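Local coordinates for protein CocE/NonD family hydrolase (Staphylococcus aureus subsp. aureus COL, PDB 3III) that is probably a serine hydrolase of the alpha/beta-hydrolase fold, related to cocaine esterase and X-Pro dipeptidyl-peptidases, whose own substrate is not established, at residues 349-352 against 353-357. Residues are numbered along the deposited sequence; the frame is centred on the assembly and turned at random.
Sequences ASAF and PLPNA
F352 and P353 are joined by a cis peptide bond, which draws their CA atoms to 3.0 Å and folds the chain sharply, so that P353 to P355 run back beside 349-352. Beyond the bend, L354 to A357 form a type I beta turn, closed by the hydrogen bond from A357 N to L354 O (3.1 Å), which leads the chain away towards strand 358-365. Across the bend the backbones meet through a CH...O contact: L354 CA lies 3.6 Å from A351 O, with an angle of 148° at the hydrogen.

The F352 ring lies against the proline that follows it, an aromatic–cis-proline pairing. With CG anti to the backbone N (chi1 -177°), one face is turned to P353. The CA of P353 stands 3.7 Å from the ring centroid and 18° off the normal, the geometry of a CH-pi contact. L354 reaches back with CD1, which meets F352 CD1 obliquely at 3.9 Å, while its CG packs on A349 CB. P355 completes the apolar contact through CD, 4.1 Å from A351 CB; at the more exposed end its CG touches S350 OG.

The bend links edge strand 343-349 of the large mixed sheet to strand 358-365 of the C-terminal beta domain. A349 still pairs with V333 of the neighbouring strand; F352 is buried against F279 and F282 of helix 275-284, and L354 bridges Y335 of strand 333-338 and V559 of strand 553-559, packing at the junction of the two sheets.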
loop_
_atom_site.group_PDB
_atom_site.type_symbol
_atom_site.label_atom_id
_atom_site.label_comp_id
_atom_site.label_asym_id
_atom_site.label_seq_id
_atom_site.Cartn_x
_atom_site.Cartn_y
_atom_site.Cartn_z
ATOM N N ALA A 349 19.563 4.444 3.932
ATOM C CA ALA A 349 19.634 4.982 5.295
ATOM C C ALA A 349 19.500 3.861 6.322
ATOM O O ALA A 349 19.122 2.744 5.973
ATOM C CB ALA A 349 18.536 6.027 5.506
ATOM N N SER A 350 19.740 4.179 7.596
ATOM C CA SER A 350 19.747 3.200 8.667
ATOM C C SER A 350 18.350 3.066 9.304
ATOM O O SER A 350 18.065 2.101 10.043
ATOM C CB SER A 350 20.807 3.647 9.703
ATOM O OG SER A 350 20.367 4.861 10.286
ATOM N N ALA A 351 17.452 3.992 8.968
ATOM C CA ALA A 351 16.146 4.068 9.614
ATOM C C ALA A 351 15.127 4.822 8.744
ATOM O O ALA A 351 15.510 5.641 7.921
ATOM C CB ALA A 351 16.234 4.777 11.000
ATOM N N PHE A 352 13.854 4.533 8.977
ATOM C CA PHE A 352 12.767 5.407 8.543
ATOM C C PHE A 352 11.853 5.677 9.709
ATOM O O PHE A 352 11.463 4.743 10.366
ATOM C CB PHE A 352 11.978 4.823 7.372
ATOM C CG PHE A 352 10.922 5.755 6.878
ATOM C CD1 PHE A 352 11.202 6.660 5.894
ATOM C CD2 PHE A 352 9.693 5.782 7.459
ATOM C CE1 PHE A 352 10.257 7.543 5.461
ATOM C CE2 PHE A 352 8.747 6.708 7.054
ATOM C CZ PHE A 352 9.050 7.580 6.040
ATOM N N PRO A 353 11.487 6.943 9.958
ATOM C CA PRO A 353 11.907 8.175 9.247
ATOM C C PRO A 353 13.406 8.321 9.194
ATOM O O PRO A 353 14.146 7.823 10.072
ATOM C CB PRO A 353 11.285 9.320 10.077
ATOM C CG PRO A 353 10.107 8.690 10.845
ATOM C CD PRO A 353 10.498 7.223 11.048
ATOM N N LEU A 354 13.876 8.953 8.135
ATOM C CA LEU A 354 15.321 9.189 7.943
ATOM C C LEU A 354 15.954 9.920 9.114
ATOM O O LEU A 354 15.487 10.980 9.546
ATOM C CB LEU A 354 15.600 9.939 6.641
ATOM C CG LEU A 354 15.833 9.100 5.392
ATOM C CD1 LEU A 354 14.852 8.000 5.228
ATOM C CD2 LEU A 354 15.913 9.959 4.138
ATOM N N PRO A 355 17.039 9.358 9.657
ATOM C CA PRO A 355 17.588 9.977 10.871
ATOM C C PRO A 355 18.165 11.363 10.633
ATOM O O PRO A 355 18.218 12.126 11.555
ATOM C CB PRO A 355 18.695 9.020 11.306
ATOM C CG PRO A 355 18.914 8.144 10.212
ATOM C CD PRO A 355 17.758 8.138 9.301
ATOM N N ASN A 356 18.530 11.707 9.409
ATOM C CA ASN A 356 18.963 13.069 9.150
ATOM C C ASN A 356 17.868 14.065 8.668
ATOM O O ASN A 356 18.198 15.145 8.152
ATOM C CB ASN A 356 20.129 13.052 8.182
ATOM C CG ASN A 356 19.741 12.522 6.828
ATOM O OD1 ASN A 356 18.870 11.615 6.713
ATOM N ND2 ASN A 356 20.375 13.063 5.784
ATOM N N ALA A 357 16.586 13.749 8.852
ATOM C CA ALA A 357 15.550 14.634 8.317
ATOM C C ALA A 357 15.523 15.894 9.182
ATOM O O ALA A 357 15.631 15.796 10.390
ATOM C CB ALA A 357 14.166 13.929 8.278
#